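Local coordinates for hypothetical protein (Neisseria meningitidis Z2491, PDB 2F46) that probably acts as a phosphatase of the nonclassical, eukaryotic-like kind, at residues T111-S116 against V142-F147; W119-A124 against E149-A154. One frame throughout, in Å; residues are numbered along the deposited sequence.

How the contacts relate
Both contacts use helix 113-125. Contact 1 lies at its N-terminal end and contact 2 further along it, and their centres are about 12 Å apart on the same side of the chain's centre. Along the chain the segments alternate: 111-116, 119-124, 142-147, then 149-154. Helix 130-139 lies between the first two and the last two in the sequence, and the partners come from the C-terminal part of the chain: the loop before helix 148-153 in contact 1 and that helix itself in contact 2. The C-terminal chain thus follows helix 113-125 in the same order, from the turn beside the putative phosphate-binding loop toward the far end of the helix.

Contact 1. Residues T111-S116 against V142-F147; sequences TGTRCS and VNLENF
Val-142 brings its whole branched end against the first turn of helix 113-125. Its CB lies 3.7 Å from Ser-116 OG. From there the branches divide: CG1, anti to the backbone N (chi1 172°), reaches the start of the helix at 3.8 Å from Thr-113 CA, whereas CG2 turns back to the loop and lies 3.8 Å from Thr-111 O, also touching the Gly-112 carbonyl carbon. In the conformer described, one of two deposited for Ser-116, the hydroxyl meets all three valine carbons, and OG donates to Gly-112 O at 2.9 Å from 38° above the carbonyl plane. In that conformer Gly-112 O accepts from both Ser-116 N and Ser-116 OG. The loop leads from strand 105-108 into the helix, with Gly-112 as N-cap; from Cys-109 to Arg-114 it resembles, with one residue fewer, the CX5R phosphate-binding loop of cysteine-dependent phosphatases. Further along the loop that carries Val-142, Phe-147 CE2 meets Thr-113 CG2 at 3.7 Å, the two side chains crossing at about a right angle, while Leu-144 sets its CD1 4.0 Å from Ser-116 CB. Thr-113 OG1 shares a hydrogen bond with Thr-111 OG1 and also meets a water 2.7 Å away, which donates to Asn-143 O at 2.8 Å, bridging the two segments, which share no direct hydrogen bond.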
loop_
_atom_site.group_PDB
_atom_site.type_symbol
_atom_site.label_atom_id
_atom_site.label_comp_id
_atom_site.label_asym_id
_atom_site.label_seq_id
_atom_site.Cartn_x
_atom_site.Cartn_y
_atom_site.Cartn_z
ATOM N N THR A 111 -8.544 0.763 -2.412
ATOM C CA THR A 111 -8.424 2.209 -2.511
ATOM C C THR A 111 -7.058 2.773 -2.183
ATOM O O THR A 111 -6.792 3.943 -2.473
ATOM C CB THR A 111 -9.360 2.871 -1.508
ATOM O OG1 THR A 111 -9.032 2.409 -0.188
ATOM C CG2 THR A 111 -10.806 2.612 -1.841
ATOM N N GLY A 112 -6.202 1.976 -1.543
ATOM C CA GLY A 112 -4.967 2.480 -0.961
ATOM C C GLY A 112 -5.096 2.804 0.519
ATOM O O GLY A 112 -4.084 3.085 1.171
ATOM N N THR A 113 -6.295 2.716 1.083
ATOM C CA THR A 113 -6.513 3.005 2.505
ATOM C C THR A 113 -5.703 2.079 3.404
ATOM O O THR A 113 -5.069 2.508 4.358
ATOM C CB THR A 113 -7.998 2.902 2.848
ATOM O OG1 THR A 113 -8.671 3.921 2.083
ATOM C CG2 THR A 113 -8.260 3.134 4.323
ATOM N N ARG A 114 -5.768 0.789 3.110
ATOM C CA ARG A 114 -5.060 -0.156 3.999
ATOM C C ARG A 114 -3.562 0.034 3.967
ATOM O O ARG A 114 -2.916 -0.021 5.043
ATOM C CB ARG A 114 -5.434 -1.591 3.665
ATOM C CG ARG A 114 -6.840 -1.940 4.110
ATOM C CD ARG A 114 -7.346 -3.247 3.453
ATOM N NE ARG A 114 -8.111 -2.943 2.253
ATOM C CZ ARG A 114 -8.957 -3.799 1.696
ATOM N NH1 ARG A 114 -9.101 -5.016 2.172
ATOM N NH2 ARG A 114 -9.685 -3.403 0.661
ATOM N N CYS A 115 -3.000 0.284 2.781
ATOM C CA CYS A 115 -1.572 0.560 2.627
ATOM C C CYS A 115 -1.189 1.785 3.472
ATOM O O CYS A 115 -0.226 1.790 4.258
ATOM C CB CYS A 115 -1.216 0.760 1.154
ATOM S SG CYS A 115 -2.008 -0.454 0.013
ATOM N N SER A 116 -2.018 2.821 3.324
ATOM C CA SER A 116 -1.748 4.076 3.996
ATOM C C SER A 116 -1.844 3.914 5.509
ATOM O O SER A 116 -1.102 4.540 6.273
ATOM C CB SER A 116 -2.680 5.163 3.472
ATOM O OG SER A 116 -2.533 5.357 2.080
ATOM N N VAL A 142 -5.383 9.618 -0.435
ATOM C CA VAL A 142 -6.152 8.791 0.503
ATOM C C VAL A 142 -6.484 9.592 1.752
ATOM O O VAL A 142 -5.604 10.128 2.439
ATOM C CB VAL A 142 -5.339 7.517 0.878
ATOM C CG1 VAL A 142 -6.015 6.744 1.983
ATOM C CG2 VAL A 142 -5.206 6.602 -0.292
ATOM N N ASN A 143 -7.770 9.620 2.120
ATOM C CA ASN A 143 -8.227 10.315 3.301
ATOM C C ASN A 143 -8.308 9.355 4.493
ATOM O O ASN A 143 -9.102 8.406 4.488
ATOM C CB ASN A 143 -9.628 10.894 3.027
ATOM C CG ASN A 143 -10.077 11.854 4.094
ATOM O OD1 ASN A 143 -9.566 11.864 5.206
ATOM N ND2 ASN A 143 -11.026 12.718 3.744
ATOM N N LEU A 144 -7.467 9.583 5.506
ATOM C CA LEU A 144 -7.469 8.761 6.724
ATOM C C LEU A 144 -8.147 9.445 7.917
ATOM O O LEU A 144 -7.986 9.002 9.058
ATOM C CB LEU A 144 -6.034 8.409 7.145
ATOM C CG LEU A 144 -5.295 7.534 6.145
ATOM C CD1 LEU A 144 -3.871 7.278 6.675
ATOM C CD2 LEU A 144 -6.042 6.211 5.881
ATOM N N GLU A 145 -8.943 10.485 7.665
ATOM C CA GLU A 145 -9.565 11.244 8.759
ATOM C C GLU A 145 -10.453 10.368 9.655
ATOM O O GLU A 145 -10.513 10.572 10.873
ATOM C CB GLU A 145 -10.353 12.435 8.203
ATOM C CG GLU A 145 -9.481 13.666 7.863
ATOM C CD GLU A 145 -9.040 14.462 9.096
ATOM O OE1 GLU A 145 -9.537 14.199 10.211
ATOM O OE2 GLU A 145 -8.196 15.365 8.954
ATOM N N ASN A 146 -11.105 9.371 9.067
ATOM C CA ASN A 146 -11.956 8.457 9.844
ATOM C C ASN A 146 -11.174 7.479 10.717
ATOM O O ASN A 146 -11.792 6.712 11.440
ATOM C CB ASN A 146 -12.922 7.683 8.950
ATOM C CG ASN A 146 -13.959 8.569 8.295
ATOM O OD1 ASN A 146 -14.413 9.520 8.890
ATOM N ND2 ASN A 146 -14.339 8.231 7.083
ATOM N N PHE A 147 -9.834 7.495 10.630
ATOM C CA PHE A 147 -8.967 6.647 11.445
ATOM C C PHE A 147 -8.128 7.442 12.416
ATOM O O PHE A 147 -7.215 6.891 13.034
ATOM C CB PHE A 147 -8.057 5.812 10.528
ATOM C CG PHE A 147 -8.816 4.935 9.598
ATOM C CD1 PHE A 147 -9.320 3.721 10.014
ATOM C CD2 PHE A 147 -9.093 5.359 8.308
ATOM C CE1 PHE A 147 -10.034 2.907 9.150
ATOM C CE2 PHE A 147 -9.784 4.529 7.449
ATOM C CZ PHE A 147 -10.297 3.339 7.888
HETATM O O HOH W 1 -9.866 6.160 2.977
#

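Contact 2. Residues W119-A124 against E149-A154; sequences WGFRRA and ERLDNA
Phe-121 extends from helix 113-125 toward helix 148-153, and Arg-150 lays one face of its guanidinium over the far corner of the ring. Phe-121 CZ stands 3.9 Å from Arg-150 NH2, but the two planes are inclined by 41°, so the groups meet obliquely and not as a flat stack. The bend of the arginine chain at chi3 (65°) folds the guanidinium back toward the ring, and its NH1 is held by a hydrogen bond to Ala-83 O. The same ring turns an edge to the backbone: Phe-121 CE1 lies 3.5 Å from Arg-150 O, near the plane of the ring. At CD1 it meets two apolar groups, Leu-151 CD2 at 3.8 Å and Ala-154 CB at 3.8 Å, both oblique to it; the leucine side chain crosses that of Phe-121 at about a right angle. This is helix-to-helix packing: over these short segments the axes come within 8.9 Å and their directions differ by 41°. Small residues line the approach. Gly-120 has no side chain, and Leu-151 CD2 rests 3.8 Å from its carbonyl carbon. One turn later Ala-124 points across the interface, its CB 3.4 Å from Leu-151 O and 3.9 Å from Ala-154 CB. Beyond the interface, Ile-86 touches both Phe-121 and Arg-150, Val-91 of helix 88-99 reaches the phenylalanine as well, and Ile-133 of helix 130-139 packs on Ala-124.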
loop_
_atom_site.group_PDB
_atom_site.type_symbol
_atom_site.label_atom_id
_atom_site.label_comp_id
_atom_site.label_asym_id
_atom_site.label_seq_id
_atom_site.Cartn_x
_atom_site.Cartn_y
_atom_site.Cartn_z
ATOM N N TRP A 119 1.349 1.964 6.761
ATOM C CA TRP A 119 2.410 2.984 6.776
ATOM C C TRP A 119 2.195 3.906 7.954
ATOM O O TRP A 119 3.089 4.127 8.789
ATOM C CB TRP A 119 2.398 3.767 5.468
ATOM C CG TRP A 119 3.325 4.890 5.394
ATOM C CD1 TRP A 119 4.622 4.845 4.992
ATOM C CD2 TRP A 119 3.026 6.243 5.669
ATOM N NE1 TRP A 119 5.174 6.111 5.070
ATOM C CE2 TRP A 119 4.207 6.986 5.478
ATOM C CE3 TRP A 119 1.866 6.903 6.099
ATOM C CZ2 TRP A 119 4.263 8.352 5.663
ATOM C CZ3 TRP A 119 1.920 8.276 6.268
ATOM C CH2 TRP A 119 3.116 8.974 6.088
ATOM N N GLY A 120 0.977 4.402 8.090
ATOM C CA GLY A 120 0.679 5.458 9.072
ATOM C C GLY A 120 0.764 5.005 10.512
ATOM O O GLY A 120 1.212 5.759 11.360
ATOM N N PHE A 121 0.327 3.808 10.849
ATOM C CA PHE A 121 0.472 3.273 12.214
ATOM C C PHE A 121 1.948 3.201 12.638
ATOM O O PHE A 121 2.285 3.418 13.830
ATOM C CB PHE A 121 -0.155 1.885 12.325
ATOM C CG PHE A 121 -1.638 1.887 12.407
ATOM C CD1 PHE A 121 -2.293 2.681 13.289
ATOM C CD2 PHE A 121 -2.390 1.050 11.579
ATOM C CE1 PHE A 121 -3.679 2.648 13.345
ATOM C CE2 PHE A 121 -3.754 1.012 11.656
ATOM C CZ PHE A 121 -4.394 1.795 12.485
ATOM N N ARG A 122 2.802 2.887 11.682
ATOM C CA ARG A 122 4.252 2.805 11.946
ATOM C C ARG A 122 4.830 4.192 12.193
ATOM O O ARG A 122 5.620 4.367 13.157
ATOM C CB ARG A 122 4.950 2.084 10.800
ATOM C CG ARG A 122 6.438 1.969 10.905
ATOM C CD ARG A 122 6.866 1.217 12.138
ATOM N NE ARG A 122 8.163 1.722 12.560
ATOM C CZ ARG A 122 8.720 1.492 13.742
ATOM N NH1 ARG A 122 8.125 0.717 14.641
ATOM N NH2 ARG A 122 9.904 2.027 14.011
ATOM N N ARG A 123 4.433 5.177 11.384
ATOM C CA ARG A 123 4.839 6.589 11.551
ATOM C C ARG A 123 4.382 7.092 12.912
ATOM O O ARG A 123 5.120 7.855 13.573
ATOM C CB ARG A 123 4.261 7.484 10.448
ATOM C CG ARG A 123 4.588 7.108 9.020
ATOM C CD ARG A 123 6.030 7.357 8.600
ATOM N NE ARG A 123 6.997 6.393 9.100
ATOM C CZ ARG A 123 7.126 5.129 8.686
ATOM N NH1 ARG A 123 6.326 4.607 7.761
ATOM N NH2 ARG A 123 8.071 4.355 9.221
ATOM N N ALA A 124 3.174 6.726 13.341
ATOM C CA ALA A 124 2.659 7.138 14.645
ATOM C C ALA A 124 3.567 6.621 15.753
ATOM O O ALA A 124 3.954 7.387 16.654
ATOM C CB ALA A 124 1.222 6.693 14.859
ATOM N N GLU A 149 -8.506 8.489 15.466
ATOM C CA GLU A 149 -8.412 7.966 16.838
ATOM C C GLU A 149 -7.472 6.769 16.943
ATOM O O GLU A 149 -6.651 6.688 17.871
ATOM C CB GLU A 149 -9.795 7.596 17.352
ATOM C CG GLU A 149 -10.681 8.796 17.589
ATOM C CD GLU A 149 -12.145 8.438 17.813
ATOM O OE1 GLU A 149 -12.454 7.266 18.155
ATOM O OE2 GLU A 149 -12.994 9.347 17.647
ATOM N N ARG A 150 -7.567 5.835 15.988
ATOM C CA ARG A 150 -6.681 4.673 15.988
ATOM C C ARG A 150 -5.256 5.092 15.735
ATOM O O ARG A 150 -4.306 4.521 16.291
ATOM C CB ARG A 150 -7.131 3.651 14.931
ATOM C CG ARG A 150 -8.418 2.971 15.302
ATOM C CD ARG A 150 -8.876 2.042 14.193
ATOM N NE ARG A 150 -7.961 0.922 13.992
ATOM C CZ ARG A 150 -8.017 0.103 12.939
ATOM N NH1 ARG A 150 -8.940 0.281 12.010
ATOM N NH2 ARG A 150 -7.140 -0.898 12.836
ATOM N N LEU A 151 -5.068 6.088 14.871
ATOM C CA LEU A 151 -3.712 6.542 14.622
ATOM C C LEU A 151 -3.094 7.117 15.904
ATOM O O LEU A 151 -1.930 6.845 16.237
ATOM C CB LEU A 151 -3.676 7.542 13.481
ATOM C CG LEU A 151 -3.888 6.919 12.089
ATOM C CD1 LEU A 151 -4.194 7.985 11.087
ATOM C CD2 LEU A 151 -2.678 6.115 11.636
ATOM N N ASP A 152 -3.888 7.898 16.604
ATOM C CA ASP A 152 -3.412 8.529 17.827
ATOM C C ASP A 152 -2.990 7.454 18.812
ATOM O O ASP A 152 -1.907 7.541 19.399
ATOM C CB ASP A 152 -4.486 9.413 18.410
ATOM C CG ASP A 152 -4.000 10.178 19.636
ATOM O OD1 ASP A 152 -2.940 10.843 19.543
ATOM O OD2 ASP A 152 -4.680 10.093 20.678
ATOM N N ASN A 153 -3.810 6.421 18.969
ATOM C CA ASN A 153 -3.504 5.322 19.898
ATOM C C ASN A 153 -2.291 4.472 19.556
ATOM O O ASN A 153 -1.802 3.708 20.405
ATOM C CB ASN A 153 -4.739 4.456 20.098
ATOM C CG ASN A 153 -5.884 5.237 20.685
ATOM O OD1 ASN A 153 -5.677 6.320 21.211
ATOM N ND2 ASN A 153 -7.102 4.707 20.584
ATOM N N ALA A 154 -1.772 4.617 18.342
ATOM C CA ALA A 154 -0.528 3.933 17.969
ATOM C C ALA A 154 0.719 4.732 18.370
ATOM O O ALA A 154 1.839 4.217 18.254
ATOM C CB ALA A 154 -0.512 3.634 16.473
#